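Local coordinates for protein peroxiredoxin (Clostridioides difficile, PDB 6TSB) that cleaves chitin through the GH18 domain described here, and probably reduces hydroperoxides through a peroxiredoxin domain of the same spore coat protein, at residues Y207-G218 and F260-I268; A196-Y207 and G248-P259. All blocks are in the same frame, centred on the assembly; numbering follows the deposited sequence.

Interaction 1: Y207-G218 and F260-I268; sequences YDFTAGETGPNG and FYGRLGATI
Loop 207-218 closes on the end of strand 254-264 near Ala211 and Ala266, whose CA atoms lie 4.2 Å apart, whereas Asp208 and Arg263 stand further off and are joined by their side chains. The loop follows a strand of the GH18 TIM barrel and opens with the Tyr-Asp pair of the family's MxYD motif; two overlapping type I turns, Asp208 to Ala211 and Thr210 to Glu213, then fold it back. The contact illustrates how one carboxylate oxygen can gather several donors. Asp208 OD1 accepts from Arg263 NE at 2.8 Å and Arg263 NH2 at 2.9 Å, a side-on salt bridge to a single atom, with the carboxylate and guanidinium planes 68° apart. Tyr261 OH donates to the same Asp208 OD1 at 2.7 Å, arriving 59° out of the carboxylate plane. Three donors, two N-H and one O-H, thus grip this one oxygen. A bend at chi3 (-61°) turns the arginine tip so that Ala211 CB sits over the centre of one guanidinium face, 3.7 Å above it, while Arg263 NH1 donates to Gly265 O in the guanidinium plane and holds the group's rotation. Further along, Ala266 N bonds to Glu213 O at 2.8 Å. Between the backbones, a water accepts from Gly265 N and hydrogen-bonds Thr210 OG1 at 2.7 Å.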
# COMPACT_ATOMS: atom_id res chain seq x y z
N TYR A 207 -18.74 -12.54 -6.05
CA TYR A 207 -18.73 -11.58 -4.92
C TYR A 207 -19.84 -11.96 -3.95
O TYR A 207 -20.47 -13.00 -4.15
CB TYR A 207 -18.84 -10.13 -5.39
CG TYR A 207 -19.89 -9.86 -6.44
CD1 TYR A 207 -21.23 -9.71 -6.10
CD2 TYR A 207 -19.54 -9.74 -7.78
CE1 TYR A 207 -22.20 -9.45 -7.06
CE2 TYR A 207 -20.50 -9.50 -8.75
CZ TYR A 207 -21.82 -9.36 -8.39
OH TYR A 207 -22.74 -9.15 -9.37
N ASP A 208 -19.99 -11.19 -2.88
CA ASP A 208 -20.98 -11.45 -1.80
C ASP A 208 -20.72 -12.78 -1.09
O ASP A 208 -21.66 -13.27 -0.44
CB ASP A 208 -22.41 -11.40 -2.33
CG ASP A 208 -22.96 -9.99 -2.48
OD1 ASP A 208 -22.50 -9.10 -1.74
OD2 ASP A 208 -23.85 -9.80 -3.34
N PHE A 209 -19.51 -13.34 -1.14
CA PHE A 209 -19.20 -14.62 -0.45
C PHE A 209 -19.68 -14.56 1.01
O PHE A 209 -20.12 -15.63 1.51
CB PHE A 209 -17.71 -15.00 -0.59
CG PHE A 209 -17.20 -15.17 -2.01
CD1 PHE A 209 -18.06 -15.34 -3.08
CD2 PHE A 209 -15.84 -15.15 -2.28
CE1 PHE A 209 -17.58 -15.51 -4.37
CE2 PHE A 209 -15.36 -15.31 -3.57
CZ PHE A 209 -16.22 -15.49 -4.62
N THR A 210 -19.67 -13.39 1.67
CA THR A 210 -20.00 -13.24 3.12
C THR A 210 -21.41 -12.67 3.38
O THR A 210 -21.71 -12.42 4.55
CB THR A 210 -19.00 -12.35 3.85
OG1 THR A 210 -18.90 -11.12 3.12
CG2 THR A 210 -17.65 -13.00 4.00
N ALA A 211 -22.23 -12.50 2.34
CA ALA A 211 -23.61 -11.96 2.40
C ALA A 211 -24.53 -12.78 3.33
O ALA A 211 -25.53 -12.20 3.79
CB ALA A 211 -24.18 -11.88 1.01
N GLY A 212 -24.24 -14.05 3.61
CA GLY A 212 -25.07 -14.89 4.50
C GLY A 212 -24.46 -15.14 5.88
O GLY A 212 -25.08 -15.92 6.63
N GLU A 213 -23.33 -14.51 6.23
CA GLU A 213 -22.56 -14.78 7.49
C GLU A 213 -22.60 -13.57 8.43
O GLU A 213 -22.53 -12.43 7.92
CB GLU A 213 -21.11 -15.11 7.14
CG GLU A 213 -20.94 -16.24 6.14
CD GLU A 213 -21.61 -17.54 6.54
OE1 GLU A 213 -21.53 -17.91 7.73
OE2 GLU A 213 -22.24 -18.17 5.67
N THR A 214 -22.69 -13.81 9.75
CA THR A 214 -22.45 -12.81 10.84
C THR A 214 -21.48 -13.39 11.88
O THR A 214 -21.16 -14.59 11.78
CB THR A 214 -23.75 -12.33 11.50
OG1 THR A 214 -24.81 -13.24 11.19
CG2 THR A 214 -24.14 -10.93 11.05
N GLY A 215 -21.01 -12.56 12.83
CA GLY A 215 -20.01 -12.95 13.84
C GLY A 215 -18.67 -13.29 13.19
O GLY A 215 -18.29 -12.66 12.20
N PRO A 216 -17.93 -14.32 13.66
CA PRO A 216 -16.55 -14.55 13.21
C PRO A 216 -16.49 -14.70 11.69
O PRO A 216 -15.79 -13.94 11.06
CB PRO A 216 -16.09 -15.82 13.94
CG PRO A 216 -17.38 -16.50 14.38
CD PRO A 216 -18.38 -15.38 14.58
N ASN A 217 -17.29 -15.63 11.13
CA ASN A 217 -17.25 -16.00 9.69
C ASN A 217 -17.81 -14.86 8.81
O ASN A 217 -17.70 -14.97 7.57
CB ASN A 217 -17.95 -17.34 9.44
CG ASN A 217 -16.98 -18.49 9.22
OD1 ASN A 217 -15.80 -18.27 8.92
ND2 ASN A 217 -17.48 -19.71 9.34
N GLY A 218 -18.36 -13.80 9.41
CA GLY A 218 -18.76 -12.58 8.69
C GLY A 218 -17.57 -11.73 8.26
O GLY A 218 -17.68 -11.03 7.23
N PHE A 260 -18.06 -3.18 -6.95
CA PHE A 260 -17.63 -1.77 -6.79
C PHE A 260 -18.20 -1.27 -5.48
O PHE A 260 -18.50 -0.10 -5.34
CB PHE A 260 -18.07 -0.92 -7.98
CG PHE A 260 -17.24 -1.08 -9.22
CD1 PHE A 260 -16.23 -2.02 -9.30
CD2 PHE A 260 -17.48 -0.30 -10.33
CE1 PHE A 260 -15.48 -2.15 -10.47
CE2 PHE A 260 -16.73 -0.42 -11.49
CZ PHE A 260 -15.72 -1.34 -11.55
N TYR A 261 -18.38 -2.19 -4.56
CA TYR A 261 -18.78 -1.90 -3.16
C TYR A 261 -17.89 -2.73 -2.26
O TYR A 261 -17.23 -3.64 -2.78
CB TYR A 261 -20.24 -2.26 -2.89
CG TYR A 261 -20.62 -3.70 -3.15
CD1 TYR A 261 -20.89 -4.15 -4.42
CD2 TYR A 261 -20.73 -4.60 -2.10
CE1 TYR A 261 -21.23 -5.47 -4.67
CE2 TYR A 261 -21.09 -5.92 -2.32
CZ TYR A 261 -21.33 -6.35 -3.61
OH TYR A 261 -21.68 -7.64 -3.87
N GLY A 262 -17.89 -2.40 -0.97
CA GLY A 262 -17.28 -3.16 0.13
C GLY A 262 -18.35 -3.83 0.95
O GLY A 262 -19.44 -3.28 1.01
N ARG A 263 -18.04 -4.99 1.54
CA ARG A 263 -18.96 -5.71 2.44
C ARG A 263 -18.19 -6.17 3.68
O ARG A 263 -17.00 -6.45 3.55
CB ARG A 263 -19.61 -6.90 1.73
CG ARG A 263 -20.36 -7.85 2.65
CD ARG A 263 -21.04 -9.03 1.95
NE ARG A 263 -22.06 -8.65 0.98
CZ ARG A 263 -23.30 -8.27 1.27
NH1 ARG A 263 -23.72 -8.21 2.53
NH2 ARG A 263 -24.14 -7.95 0.30
N LEU A 264 -18.88 -6.21 4.83
CA LEU A 264 -18.48 -6.88 6.09
C LEU A 264 -19.69 -7.70 6.57
O LEU A 264 -20.63 -7.12 7.16
CB LEU A 264 -18.03 -5.84 7.12
CG LEU A 264 -17.51 -6.38 8.45
CD1 LEU A 264 -16.18 -7.10 8.26
CD2 LEU A 264 -17.36 -5.26 9.48
N GLY A 265 -19.69 -9.00 6.24
CA GLY A 265 -20.77 -9.94 6.57
C GLY A 265 -22.09 -9.54 5.94
O GLY A 265 -22.08 -8.72 5.04
N ALA A 266 -23.20 -10.09 6.44
CA ALA A 266 -24.57 -9.85 5.92
C ALA A 266 -24.99 -8.41 6.19
O ALA A 266 -25.85 -7.91 5.46
CB ALA A 266 -25.53 -10.83 6.55
N THR A 267 -24.40 -7.76 7.19
CA THR A 267 -24.96 -6.56 7.86
C THR A 267 -24.66 -5.31 7.02
O THR A 267 -25.61 -4.63 6.64
CB THR A 267 -24.44 -6.47 9.30
OG1 THR A 267 -24.66 -7.76 9.88
CG2 THR A 267 -25.10 -5.39 10.13
N ILE A 268 -23.38 -5.05 6.73
CA ILE A 268 -22.92 -3.70 6.27
C ILE A 268 -22.36 -3.80 4.84
O ILE A 268 -21.62 -4.75 4.54
CB ILE A 268 -21.93 -3.11 7.30
CG1 ILE A 268 -20.47 -3.33 6.93
CG2 ILE A 268 -22.21 -3.62 8.71
CD1 ILE A 268 -19.93 -2.32 5.93
O HOH W 1 -17.37 -9.28 4.39

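Interaction 2: A196-Y207 and G248-P259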
# COMPACT_ATOMS: atom_id res chain seq x y z
N ALA A 196 -25.16 -23.77 -21.61
CA ALA A 196 -23.91 -23.29 -22.26
C ALA A 196 -24.15 -22.92 -23.72
O ALA A 196 -23.92 -21.78 -24.09
CB ALA A 196 -22.80 -24.30 -22.11
N PRO A 197 -24.61 -23.85 -24.60
CA PRO A 197 -24.77 -23.54 -26.02
C PRO A 197 -25.94 -22.61 -26.36
O PRO A 197 -25.97 -22.10 -27.50
CB PRO A 197 -24.98 -24.91 -26.69
CG PRO A 197 -25.56 -25.78 -25.60
CD PRO A 197 -24.95 -25.25 -24.31
N ILE A 198 -26.84 -22.36 -25.40
CA ILE A 198 -28.03 -21.48 -25.62
C ILE A 198 -27.61 -20.02 -25.43
O ILE A 198 -28.00 -19.18 -26.27
CB ILE A 198 -29.19 -21.83 -24.68
CG1 ILE A 198 -29.69 -23.27 -24.88
CG2 ILE A 198 -30.33 -20.85 -24.87
CD1 ILE A 198 -30.41 -23.84 -23.67
N ILE A 199 -26.89 -19.72 -24.35
CA ILE A 199 -26.55 -18.34 -23.92
C ILE A 199 -25.27 -17.85 -24.60
O ILE A 199 -24.50 -18.66 -25.11
CB ILE A 199 -26.42 -18.29 -22.39
CG1 ILE A 199 -25.13 -18.93 -21.87
CG2 ILE A 199 -27.64 -18.90 -21.75
CD1 ILE A 199 -25.07 -18.99 -20.36
N ASP A 200 -25.05 -16.55 -24.58
CA ASP A 200 -23.84 -15.89 -25.12
C ASP A 200 -22.82 -15.75 -23.99
O ASP A 200 -21.63 -15.92 -24.24
CB ASP A 200 -24.17 -14.53 -25.72
CG ASP A 200 -25.03 -14.65 -26.96
OD1 ASP A 200 -24.49 -15.03 -27.98
OD2 ASP A 200 -26.23 -14.40 -26.88
N TYR A 201 -23.28 -15.50 -22.77
CA TYR A 201 -22.39 -15.28 -21.61
C TYR A 201 -23.05 -15.81 -20.35
O TYR A 201 -24.28 -15.77 -20.24
CB TYR A 201 -22.08 -13.79 -21.45
CG TYR A 201 -21.27 -13.20 -22.57
CD1 TYR A 201 -19.92 -13.47 -22.68
CD2 TYR A 201 -21.83 -12.34 -23.49
CE1 TYR A 201 -19.16 -12.96 -23.72
CE2 TYR A 201 -21.08 -11.77 -24.52
CZ TYR A 201 -19.74 -12.10 -24.63
OH TYR A 201 -18.97 -11.55 -25.61
N PHE A 202 -22.23 -16.29 -19.42
CA PHE A 202 -22.61 -16.59 -18.03
C PHE A 202 -21.90 -15.53 -17.21
O PHE A 202 -20.66 -15.44 -17.33
CB PHE A 202 -22.18 -18.00 -17.63
CG PHE A 202 -22.63 -18.39 -16.25
CD1 PHE A 202 -21.92 -17.99 -15.13
CD2 PHE A 202 -23.79 -19.10 -16.06
CE1 PHE A 202 -22.34 -18.32 -13.85
CE2 PHE A 202 -24.21 -19.44 -14.77
CZ PHE A 202 -23.48 -19.06 -13.68
N ASN A 203 -22.68 -14.69 -16.53
CA ASN A 203 -22.21 -13.52 -15.76
C ASN A 203 -21.95 -14.02 -14.35
O ASN A 203 -22.90 -14.07 -13.49
CB ASN A 203 -23.18 -12.32 -15.82
CG ASN A 203 -23.38 -11.76 -17.22
OD1 ASN A 203 -22.74 -12.23 -18.19
ND2 ASN A 203 -24.29 -10.80 -17.35
N LEU A 204 -20.70 -14.42 -14.12
CA LEU A 204 -20.29 -15.04 -12.85
C LEU A 204 -20.29 -13.95 -11.78
O LEU A 204 -19.41 -13.09 -11.82
CB LEU A 204 -18.92 -15.72 -13.01
CG LEU A 204 -18.21 -16.09 -11.71
CD1 LEU A 204 -19.09 -16.95 -10.82
CD2 LEU A 204 -16.90 -16.80 -12.00
N MET A 205 -21.19 -14.06 -10.82
CA MET A 205 -21.30 -13.13 -9.68
C MET A 205 -20.35 -13.57 -8.57
O MET A 205 -20.79 -14.11 -7.54
CB MET A 205 -22.75 -13.03 -9.19
CG MET A 205 -23.62 -12.36 -10.27
SD MET A 205 -25.32 -12.03 -9.76
CE MET A 205 -25.81 -13.65 -9.15
N SER A 206 -19.07 -13.32 -8.82
CA SER A 206 -17.93 -13.78 -8.00
C SER A 206 -17.72 -12.76 -6.89
O SER A 206 -16.64 -12.17 -6.87
CB SER A 206 -16.71 -13.97 -8.87
OG SER A 206 -16.75 -13.15 -10.03
N TYR A 207 -18.74 -12.54 -6.05
CA TYR A 207 -18.73 -11.58 -4.92
C TYR A 207 -19.84 -11.96 -3.95
O TYR A 207 -20.47 -13.00 -4.15
CB TYR A 207 -18.84 -10.13 -5.39
CG TYR A 207 -19.89 -9.86 -6.44
CD1 TYR A 207 -21.23 -9.71 -6.10
CD2 TYR A 207 -19.54 -9.74 -7.78
CE1 TYR A 207 -22.20 -9.45 -7.06
CE2 TYR A 207 -20.50 -9.50 -8.75
CZ TYR A 207 -21.82 -9.36 -8.39
OH TYR A 207 -22.74 -9.15 -9.37
N GLY A 248 -18.88 -27.81 -17.89
CA GLY A 248 -19.08 -27.70 -19.35
C GLY A 248 -19.31 -26.28 -19.83
O GLY A 248 -19.65 -26.15 -21.03
N MET A 249 -19.10 -25.23 -19.02
CA MET A 249 -19.19 -23.82 -19.55
C MET A 249 -17.88 -23.45 -20.24
O MET A 249 -16.84 -23.40 -19.58
CB MET A 249 -19.46 -22.76 -18.47
CG MET A 249 -19.66 -21.34 -19.08
SD MET A 249 -21.15 -21.22 -20.13
CE MET A 249 -22.36 -21.76 -18.93
N PRO A 250 -17.89 -23.14 -21.55
CA PRO A 250 -16.68 -22.68 -22.23
C PRO A 250 -16.09 -21.46 -21.50
O PRO A 250 -16.85 -20.65 -20.93
CB PRO A 250 -17.13 -22.26 -23.64
CG PRO A 250 -18.46 -22.94 -23.84
CD PRO A 250 -19.03 -23.21 -22.46
N SER A 251 -14.77 -21.32 -21.52
CA SER A 251 -14.10 -20.27 -20.74
C SER A 251 -14.52 -18.89 -21.29
O SER A 251 -14.83 -18.02 -20.46
CB SER A 251 -12.60 -20.50 -20.70
OG SER A 251 -12.04 -20.39 -22.00
N GLU A 252 -14.55 -18.74 -22.62
CA GLU A 252 -14.83 -17.52 -23.44
C GLU A 252 -16.22 -16.93 -23.18
O GLU A 252 -16.50 -15.88 -23.79
CB GLU A 252 -14.95 -17.81 -24.95
CG GLU A 252 -14.01 -18.83 -25.54
CD GLU A 252 -14.46 -20.28 -25.45
OE1 GLU A 252 -15.20 -20.73 -26.37
OE2 GLU A 252 -14.05 -20.96 -24.47
N LYS A 253 -17.11 -17.68 -22.53
CA LYS A 253 -18.52 -17.26 -22.29
C LYS A 253 -18.63 -16.84 -20.82
O LYS A 253 -19.66 -16.28 -20.47
CB LYS A 253 -19.51 -18.38 -22.65
CG LYS A 253 -19.70 -18.65 -24.15
CD LYS A 253 -20.91 -19.53 -24.48
CE LYS A 253 -21.17 -19.68 -25.97
NZ LYS A 253 -22.33 -20.57 -26.25
N ILE A 254 -17.58 -17.05 -20.02
CA ILE A 254 -17.59 -16.60 -18.61
C ILE A 254 -17.17 -15.13 -18.51
O ILE A 254 -16.05 -14.82 -18.96
CB ILE A 254 -16.70 -17.45 -17.72
CG1 ILE A 254 -17.06 -18.93 -17.87
CG2 ILE A 254 -16.81 -16.91 -16.29
CD1 ILE A 254 -16.59 -19.81 -16.75
N LEU A 255 -18.01 -14.30 -17.88
CA LEU A 255 -17.67 -12.89 -17.56
C LEU A 255 -17.41 -12.81 -16.07
O LEU A 255 -18.32 -13.23 -15.31
CB LEU A 255 -18.83 -11.97 -17.91
CG LEU A 255 -19.14 -11.84 -19.39
CD1 LEU A 255 -20.03 -10.63 -19.63
CD2 LEU A 255 -17.86 -11.76 -20.20
N LEU A 256 -16.23 -12.33 -15.69
CA LEU A 256 -15.84 -12.30 -14.26
C LEU A 256 -16.41 -11.01 -13.66
O LEU A 256 -16.17 -9.93 -14.21
CB LEU A 256 -14.31 -12.37 -14.13
CG LEU A 256 -13.80 -12.77 -12.74
CD1 LEU A 256 -12.44 -13.44 -12.84
CD2 LEU A 256 -13.75 -11.60 -11.78
N GLY A 257 -17.13 -11.17 -12.56
CA GLY A 257 -17.84 -10.07 -11.88
C GLY A 257 -17.00 -9.52 -10.76
O GLY A 257 -16.54 -10.34 -9.93
N ILE A 258 -16.83 -8.20 -10.73
CA ILE A 258 -16.11 -7.45 -9.66
C ILE A 258 -17.10 -6.55 -8.94
O ILE A 258 -17.80 -5.77 -9.58
CB ILE A 258 -14.96 -6.65 -10.28
CG1 ILE A 258 -14.09 -7.54 -11.17
CG2 ILE A 258 -14.15 -5.92 -9.21
CD1 ILE A 258 -13.13 -6.79 -12.04
N PRO A 259 -17.13 -6.57 -7.59
CA PRO A 259 -17.94 -5.64 -6.81
C PRO A 259 -17.28 -4.25 -6.73
O PRO A 259 -16.08 -4.22 -6.48
CB PRO A 259 -17.96 -6.26 -5.41
CG PRO A 259 -16.61 -6.93 -5.31
CD PRO A 259 -16.32 -7.43 -6.72
O HOH W 2 -14.74 -10.74 -7.95
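Lys253, Leu255 and Ala196 bury the most surface where strands 201-204 and 254-259 pair in parallel as neighbours in the TIM barrel, their directions 19° apart; helix 237-246 makes the beta-alpha-beta crossover between them. Leu255 uses both backbone polar atoms: its N donates to Phe202 O at 2.9 Å, and its O accepts from Leu204 N. The leucine side chain runs beside Asn203, both pointing the same way, with Leu255 CD1 3.5 Å from Asn203 OD1; that oxygen is buried without a polar partner, although Asn203 ND2 reaches Tyr41. The other methyl, Leu255 CD2, meets Tyr201 CD1 at 3.6 Å. Lys253, extended beyond CG, lies along the carbonyl of Asp200 to bring its ammonium to the turn before the strand. There Lys253 NZ donates to Ala196 O at 2.9 Å and to Ile199 O at 3.1 Å, the second almost straight onto the carbonyl (174°). Ala196 CB touches both Pro250 CD and Met249 SD, which lie on the same side of it. A bend at chi2 (65°) and another at chi3 curl the methionine, setting Met249 CE 4.0 Å from Phe202 CB.

Interactions 1 and 2 follow one pair of chain segments: the strands run side by side in interaction 2, and beyond the end of strand 201-204 the following loop meets the later part of strand 254-264 in interaction 1. Their centres lie 23 Å apart, and they share Tyr207. In interaction 2 Tyr207 CB rests on Pro259 CG at 3.9 Å, whereas in interaction 1 its ring lies beside Tyr261 OH. A bound PEG lies about 3 Å from the Asp208 side chain; GH18 active sites lie at this C-terminal end of the barrel strands, so Tyr207 and Asp208 probably belong to the substrate-binding region. Trp332 of the second subunit packs on Tyr207, and a strand of that subunit extends the sheet.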